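Local coordinates for protein rusticyanin (Thiobacillus ferrooxidans, PDB 2CAK) that carries electrons from cytochrome c552 to the A-type oxidase in the periplasm, using the one copper ion of a blue copper site, at residues K20-V25 against V30-K35; F48-F53 against K80-S85; P93-M98 against T132-C137. One frame throughout, in Å; residues are numbered along the deposited sequence.

In the fold
Contacts 2 and 3 meet at the copper, whereas contact 1 lies away from it. Contact 2 supplies His84 to the metal and contact 3 supplies Cys137; His142 and Met147 complete the site. The centres of contacts 2 and 3 lie about 15 Å apart, yet they touch: Ser85 N is 3.5 Å from Cys137 SG, and Phe53 CZ is 3.7 Å from Cys137 N. Contact 1 is centred about 23 Å from each of the others, with nearest atoms about 9 Å from contact 2 and about 7 Å from contact 3. Contacts 1 and 3 both reach one mixed sheet, in which the hairpin 24-26/29-31 forms one margin and strand 131-136 lies further in.

Contact 1: residues K20-V25 against V30-K35; sequences KDTGKV and VTYSGK
Asp21 OD2 accepts two hydrogen bonds, one from Tyr32 OH at 2.8 Å and one from the backbone N of Val40. With CG anti to the backbone N (chi1 -180°), Asp21 turns its carboxylate to the phenol of Tyr32, which meets OD2 on the syn lone pair, the carboxylate and ring planes 66° apart. Asp21 OD1 is also held twice: Gly23 N comes from above the carboxylate plane at 3.0 Å, closing an Asx turn, and His56 ND1 forms the second bond. Four bonds on two oxygens fix the rotation of this buried carboxylate, and the imidazole beside it would probably steady a negative charge.

Gly23 CA lies over one face of the Tyr32 ring, 3.9 Å from its centroid, in a CH-pi contact offset toward the rim. A CB on Gly23 would run into Val30 CG1 and Tyr32 CE2. Thr22 OG1, hydrogen-bonded to His38 N, approaches the edge of the same ring. One water bonds to Thr22 O, to Thr22 OG1 and, at 3.1 Å, to Ser33 N.

Beyond the loops, Lys24 and Thr31 form an antiparallel hydrogen-bonded pair. Lys24 N reaches Thr31 O at 2.8 Å, and Thr31 N returns a nearly straight bond (174°) to Lys24 O at 2.9 Å. Val25 and Val30 follow as a non-hydrogen-bonded pair, their CG2 atoms 4.3 Å apart on the face opposite the Lys24 and Thr31 side chains. This register is that of a beta hairpin, strands 24-26 and 29-31, at the margin of a cupredoxin sheet.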
# COMPACT_ATOMS: atom_id res chain seq x y z
N LYS A 20 -6.02 -6.71 -10.62
CA LYS A 20 -4.78 -6.79 -11.40
C LYS A 20 -3.55 -6.94 -10.52
O LYS A 20 -2.41 -6.89 -11.03
CB LYS A 20 -4.62 -5.57 -12.28
CG LYS A 20 -5.74 -5.13 -13.20
CD LYS A 20 -6.51 -6.21 -13.87
CE LYS A 20 -7.29 -5.60 -15.06
NZ LYS A 20 -8.75 -5.63 -14.67
N ASP A 21 -3.74 -7.18 -9.24
CA ASP A 21 -2.61 -7.60 -8.40
C ASP A 21 -2.12 -8.98 -8.88
O ASP A 21 -2.94 -9.92 -8.93
CB ASP A 21 -3.04 -7.59 -6.94
CG ASP A 21 -1.92 -8.00 -6.03
OD1 ASP A 21 -1.66 -9.22 -5.86
OD2 ASP A 21 -1.26 -7.07 -5.47
N THR A 22 -0.84 -9.15 -9.12
CA THR A 22 -0.29 -10.34 -9.74
C THR A 22 0.24 -11.37 -8.75
O THR A 22 0.86 -12.38 -9.13
CB THR A 22 0.75 -10.03 -10.82
OG1 THR A 22 1.84 -9.33 -10.25
CG2 THR A 22 0.11 -9.22 -11.93
N GLY A 23 -0.07 -11.19 -7.46
CA GLY A 23 0.41 -12.10 -6.43
C GLY A 23 -0.47 -13.33 -6.28
O GLY A 23 -1.58 -13.40 -6.78
N LYS A 24 0.08 -14.30 -5.55
CA LYS A 24 -0.61 -15.52 -5.23
C LYS A 24 -0.74 -15.61 -3.71
O LYS A 24 0.24 -15.44 -2.99
CB LYS A 24 0.10 -16.77 -5.77
CG LYS A 24 -0.66 -18.05 -5.40
CD LYS A 24 -2.11 -17.90 -5.88
CE LYS A 24 -2.71 -19.27 -6.20
NZ LYS A 24 -4.19 -19.25 -5.99
N VAL A 25 -1.95 -15.83 -3.20
CA VAL A 25 -2.17 -15.83 -1.74
C VAL A 25 -1.95 -17.20 -1.13
O VAL A 25 -2.46 -18.18 -1.64
CB VAL A 25 -3.63 -15.39 -1.44
CG1 VAL A 25 -3.93 -15.46 0.05
CG2 VAL A 25 -3.78 -14.02 -2.08
N VAL A 30 1.17 -12.80 0.48
CA VAL A 30 0.99 -12.68 -0.97
C VAL A 30 2.36 -12.79 -1.61
O VAL A 30 3.24 -11.97 -1.30
CB VAL A 30 0.29 -11.36 -1.36
CG1 VAL A 30 0.04 -11.33 -2.87
CG2 VAL A 30 -0.99 -11.20 -0.53
N THR A 31 2.54 -13.76 -2.48
CA THR A 31 3.81 -14.04 -3.10
C THR A 31 3.78 -13.64 -4.58
O THR A 31 2.89 -14.02 -5.32
CB THR A 31 4.21 -15.53 -2.97
OG1 THR A 31 4.32 -15.89 -1.56
CG2 THR A 31 5.54 -15.74 -3.61
N TYR A 32 4.76 -12.85 -4.98
CA TYR A 32 4.88 -12.33 -6.33
C TYR A 32 6.04 -13.05 -7.07
O TYR A 32 6.96 -13.53 -6.40
CB TYR A 32 5.14 -10.82 -6.28
CG TYR A 32 3.96 -10.05 -5.67
CD1 TYR A 32 3.87 -9.87 -4.30
CD2 TYR A 32 2.95 -9.52 -6.44
CE1 TYR A 32 2.83 -9.19 -3.70
CE2 TYR A 32 1.87 -8.84 -5.86
CZ TYR A 32 1.81 -8.67 -4.50
OH TYR A 32 0.81 -8.02 -3.88
N SER A 33 5.96 -13.12 -8.38
CA SER A 33 6.91 -13.80 -9.21
C SER A 33 7.05 -13.07 -10.54
O SER A 33 6.14 -12.42 -11.04
CB SER A 33 6.53 -15.27 -9.46
OG SER A 33 5.22 -15.28 -9.91
N GLY A 34 8.22 -13.19 -11.15
CA GLY A 34 8.45 -12.63 -12.45
C GLY A 34 9.34 -11.40 -12.37
O GLY A 34 9.78 -11.01 -11.30
N LYS A 35 9.64 -10.85 -13.53
CA LYS A 35 10.59 -9.73 -13.67
C LYS A 35 9.99 -8.39 -13.24
O LYS A 35 10.68 -7.57 -12.68
CB LYS A 35 11.11 -9.67 -15.12
CG LYS A 35 12.01 -10.82 -15.52
CD LYS A 35 13.35 -10.84 -14.87
CE LYS A 35 13.39 -11.43 -13.47
NZ LYS A 35 13.92 -10.41 -12.51
O HOH W 1 3.59 -11.57 -9.60

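Contact 2: residues F48-F53 against K80-S85. With CU1 (copper (I) ion), chain B.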
# COMPACT_ATOMS: atom_id res chain seq x y z
N PHE A 48 -13.89 -3.92 5.57
CA PHE A 48 -12.66 -4.33 6.29
C PHE A 48 -12.41 -3.40 7.48
O PHE A 48 -12.95 -2.29 7.48
CB PHE A 48 -11.46 -4.25 5.32
CG PHE A 48 -11.41 -5.43 4.35
CD1 PHE A 48 -10.63 -6.57 4.62
CD2 PHE A 48 -12.12 -5.44 3.16
CE1 PHE A 48 -10.57 -7.63 3.71
CE2 PHE A 48 -12.03 -6.49 2.27
CZ PHE A 48 -11.22 -7.57 2.52
N PRO A 49 -11.63 -3.85 8.47
CA PRO A 49 -11.39 -3.05 9.65
C PRO A 49 -10.68 -1.74 9.35
O PRO A 49 -9.75 -1.62 8.57
CB PRO A 49 -10.44 -3.94 10.48
CG PRO A 49 -10.60 -5.32 9.98
CD PRO A 49 -11.01 -5.16 8.52
N PHE A 50 -11.14 -0.69 10.06
CA PHE A 50 -10.44 0.58 10.12
C PHE A 50 -9.40 0.54 11.24
O PHE A 50 -9.77 0.24 12.39
CB PHE A 50 -11.39 1.78 10.30
CG PHE A 50 -10.77 3.14 10.39
CD1 PHE A 50 -10.33 3.66 11.60
CD2 PHE A 50 -10.62 3.92 9.23
CE1 PHE A 50 -9.74 4.84 11.65
CE2 PHE A 50 -10.00 5.15 9.29
CZ PHE A 50 -9.60 5.61 10.51
N PRO A 51 -8.21 1.05 11.04
CA PRO A 51 -7.54 1.42 9.77
C PRO A 51 -6.70 0.23 9.29
O PRO A 51 -6.05 -0.43 10.09
CB PRO A 51 -6.69 2.60 10.22
CG PRO A 51 -6.28 2.26 11.61
CD PRO A 51 -7.35 1.42 12.21
N SER A 52 -6.70 -0.04 8.01
CA SER A 52 -6.00 -1.17 7.44
C SER A 52 -5.75 -0.95 5.94
O SER A 52 -6.46 -0.17 5.33
CB SER A 52 -6.78 -2.45 7.62
OG SER A 52 -7.95 -2.53 6.89
N PHE A 53 -4.78 -1.68 5.41
CA PHE A 53 -4.59 -1.82 3.98
C PHE A 53 -5.08 -3.18 3.52
O PHE A 53 -4.87 -4.17 4.23
CB PHE A 53 -3.10 -1.75 3.64
CG PHE A 53 -2.39 -0.43 3.89
CD1 PHE A 53 -2.61 0.65 3.05
CD2 PHE A 53 -1.52 -0.27 4.95
CE1 PHE A 53 -1.91 1.81 3.24
CE2 PHE A 53 -0.82 0.90 5.12
CZ PHE A 53 -1.02 1.96 4.29
N LYS A 80 -13.85 6.84 2.72
CA LYS A 80 -14.46 8.16 2.85
C LYS A 80 -13.97 8.87 4.10
O LYS A 80 -13.94 8.28 5.19
CB LYS A 80 -16.00 7.99 2.80
CG LYS A 80 -16.45 7.37 1.47
CD LYS A 80 -17.94 7.50 1.19
CE LYS A 80 -18.34 7.15 -0.23
NZ LYS A 80 -17.18 6.84 -1.10
N GLY A 81 -13.64 10.14 3.98
CA GLY A 81 -13.32 11.02 5.09
C GLY A 81 -11.86 11.11 5.49
O GLY A 81 -11.50 11.93 6.35
N PHE A 82 -10.99 10.28 4.94
CA PHE A 82 -9.60 10.18 5.35
C PHE A 82 -8.68 10.20 4.14
O PHE A 82 -9.01 9.62 3.13
CB PHE A 82 -9.34 8.87 6.12
CG PHE A 82 -10.12 8.90 7.42
CD1 PHE A 82 -11.42 8.41 7.51
CD2 PHE A 82 -9.55 9.46 8.54
CE1 PHE A 82 -12.10 8.47 8.70
CE2 PHE A 82 -10.23 9.48 9.77
CZ PHE A 82 -11.50 8.98 9.84
N GLY A 83 -7.54 10.83 4.27
CA GLY A 83 -6.52 10.88 3.25
C GLY A 83 -5.27 10.08 3.49
O GLY A 83 -4.14 10.60 3.59
N HIS A 84 -5.37 8.78 3.54
CA HIS A 84 -4.31 7.85 3.91
C HIS A 84 -3.15 7.92 2.94
O HIS A 84 -3.30 8.26 1.76
CB HIS A 84 -4.89 6.43 3.87
CG HIS A 84 -6.02 6.15 4.79
ND1 HIS A 84 -5.91 5.93 6.15
CD2 HIS A 84 -7.34 6.01 4.48
CE1 HIS A 84 -7.12 5.67 6.60
NE2 HIS A 84 -8.04 5.72 5.63
N SER A 85 -1.98 7.54 3.42
CA SER A 85 -0.80 7.43 2.57
C SER A 85 -0.30 5.99 2.52
O SER A 85 -0.75 5.13 3.29
CB SER A 85 0.35 8.33 3.05
OG SER A 85 0.93 7.88 4.26
CU CU1 B . -4.25 5.99 7.37
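Different chi1 settings bring the Phe50 and Phe82 rings together. Phe50 is extended, CG lying across from the backbone N (179°), whereas in Phe82 CG sits beside the backbone N (-65°); the two side chains then cross at about a right angle. The CE2-CZ side of Phe50 lies over one face of Phe82, with CE2 above the ring centre and the two CZ atoms 3.9 Å apart. The planes meet at 48° and the centroids are 5.0 Å apart, an oblique aromatic pair. The same Phe50 CE2 also touches His84 CE1 at 4.0 Å, arriving at the edge of the imidazole and in its plane. His84 ND1 binds the copper at 2.1 Å, so Phe50 packs directly against a metal ligand. An alanine at Phe82 would remove the face under Phe50 and is likely to leave that ring freer to turn beside His84.

Deeper in, the buried Ser85 O, with no hydrogen-bonding partner in the model, lies at the edge of the Phe53 ring, in its plane, 3.3 Å from Phe53 CZ. Phe53 opens strand 53-55, and its ring also meets Phe75 of strand 70-77 and Tyr135 of strand 131-136. The contact thus joins the loop after strand 36-43, together with the start of strand 53-55, to the loop between strands 70-77 and 87-89.

Contact 3: residues P93-M98 against T132-C137. With CU1 (copper (I) ion), chain B.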
# COMPACT_ATOMS: atom_id res chain seq x y z
N PRO A 93 7.97 -1.90 13.45
CA PRO A 93 6.96 -1.73 14.51
C PRO A 93 7.53 -2.06 15.86
O PRO A 93 8.53 -2.79 15.95
CB PRO A 93 5.82 -2.68 14.13
CG PRO A 93 6.43 -3.69 13.26
CD PRO A 93 7.65 -3.07 12.62
N PRO A 94 6.95 -1.60 16.93
CA PRO A 94 5.75 -0.76 16.94
C PRO A 94 6.05 0.69 16.55
O PRO A 94 7.07 1.27 16.88
CB PRO A 94 5.28 -0.81 18.39
CG PRO A 94 6.47 -1.24 19.18
CD PRO A 94 7.46 -1.92 18.29
N TYR A 95 5.05 1.27 15.89
CA TYR A 95 5.09 2.66 15.48
C TYR A 95 4.46 3.58 16.51
O TYR A 95 3.39 3.32 17.05
CB TYR A 95 4.40 2.82 14.09
CG TYR A 95 5.13 2.00 13.04
CD1 TYR A 95 6.39 2.38 12.58
CD2 TYR A 95 4.59 0.85 12.56
CE1 TYR A 95 7.06 1.61 11.63
CE2 TYR A 95 5.19 0.05 11.62
CZ TYR A 95 6.42 0.46 11.17
OH TYR A 95 6.97 -0.37 10.25
N ALA A 96 5.09 4.73 16.75
CA ALA A 96 4.51 5.79 17.56
C ALA A 96 3.34 6.47 16.87
O ALA A 96 3.05 6.25 15.69
CB ALA A 96 5.63 6.79 17.86
N VAL A 97 2.63 7.31 17.60
CA VAL A 97 1.49 8.05 17.04
C VAL A 97 1.94 8.94 15.90
O VAL A 97 1.25 9.05 14.90
CB VAL A 97 0.71 8.77 18.15
CG1 VAL A 97 -0.30 9.77 17.59
CG2 VAL A 97 -0.01 7.75 19.01
N MET A 98 3.10 9.58 16.04
CA MET A 98 3.78 10.28 14.97
C MET A 98 5.02 9.48 14.62
O MET A 98 6.04 9.69 15.25
CB MET A 98 4.16 11.69 15.46
CG MET A 98 2.93 12.49 15.85
SD MET A 98 2.62 13.72 14.65
CE MET A 98 1.33 14.76 15.15
N THR A 132 14.18 -6.62 4.59
CA THR A 132 12.84 -6.45 5.16
C THR A 132 12.45 -4.99 5.17
O THR A 132 13.25 -4.13 5.56
CB THR A 132 12.79 -7.06 6.57
OG1 THR A 132 13.11 -8.47 6.43
CG2 THR A 132 11.40 -6.91 7.13
N TYR A 133 11.22 -4.72 4.74
CA TYR A 133 10.61 -3.40 4.71
C TYR A 133 9.21 -3.47 5.33
O TYR A 133 8.65 -4.57 5.54
CB TYR A 133 10.54 -2.86 3.28
CG TYR A 133 11.83 -2.86 2.49
CD1 TYR A 133 12.35 -4.02 1.93
CD2 TYR A 133 12.54 -1.68 2.25
CE1 TYR A 133 13.53 -3.99 1.22
CE2 TYR A 133 13.71 -1.65 1.52
CZ TYR A 133 14.21 -2.82 0.99
OH TYR A 133 15.38 -2.76 0.28
N TYR A 134 8.65 -2.30 5.60
CA TYR A 134 7.29 -2.19 6.06
C TYR A 134 6.56 -1.12 5.23
O TYR A 134 7.19 -0.13 4.88
CB TYR A 134 7.23 -1.78 7.55
CG TYR A 134 7.78 -2.91 8.41
CD1 TYR A 134 6.95 -3.89 8.95
CD2 TYR A 134 9.16 -3.02 8.65
CE1 TYR A 134 7.49 -4.91 9.71
CE2 TYR A 134 9.67 -4.05 9.38
CZ TYR A 134 8.84 -4.99 9.93
OH TYR A 134 9.38 -6.04 10.66
N TYR A 135 5.29 -1.34 4.95
CA TYR A 135 4.45 -0.31 4.35
C TYR A 135 3.53 0.22 5.46
O TYR A 135 2.97 -0.56 6.22
CB TYR A 135 3.67 -0.82 3.13
CG TYR A 135 2.77 -2.03 3.28
CD1 TYR A 135 3.26 -3.33 3.21
CD2 TYR A 135 1.42 -1.89 3.52
CE1 TYR A 135 2.44 -4.43 3.36
CE2 TYR A 135 0.59 -2.98 3.64
CZ TYR A 135 1.10 -4.24 3.57
OH TYR A 135 0.24 -5.32 3.73
N VAL A 136 3.43 1.56 5.54
CA VAL A 136 2.77 2.25 6.62
C VAL A 136 1.95 3.39 6.09
O VAL A 136 2.27 3.96 5.04
CB VAL A 136 3.76 2.73 7.72
CG1 VAL A 136 4.74 1.67 8.15
CG2 VAL A 136 4.54 3.98 7.28
N CYS A 137 0.95 3.82 6.83
CA CYS A 137 0.26 5.07 6.65
C CYS A 137 0.83 6.11 7.66
O CYS A 137 1.09 5.74 8.81
CB CYS A 137 -1.23 4.93 6.88
SG CYS A 137 -2.17 6.49 6.74
CU CU1 B . -4.25 5.99 7.37
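Pro93 presents its CD as a knob to the Tyr134 ring: CD stands over one face, 3.6 Å from the centroid and 20° off the normal, in a CH-pi contact. The closest ring atom, Tyr134 CE1, is 3.4 Å from Pro93 CD.

The next bump is the hydroxyl end of Tyr95, whose CG lies anti to the carbonyl carbon (chi1 -61°), sending the ring toward the strand. Tyr95 OH pushes in at the base of the Tyr134 side chain, 3.1 Å from Tyr134 CB, while its hydrogen bond goes to Lys91 O. Tyr134 CB lies near the plane of the Tyr95 ring, at its edge. Pro93 CA covers one face, offset toward the rim; on the other side of the ring plane Val136 CG1, in one of two modelled conformers, makes an off-centre, oblique CH-pi contact, 3.7 Å from Tyr95 CZ. Tyr95 is therefore a flat wedge between its own loop and the strand.

Tyr134 and Val136 point to the loop, Tyr133 and Tyr135 away; Cys137 follows, its SG 2.2 Å from the copper. Strand 131-136 runs between strands 148-153 and 87-89, and the loop 93-98 packs across it, with Pro93 and Tyr95 also meeting Phe148 of strand 148-153.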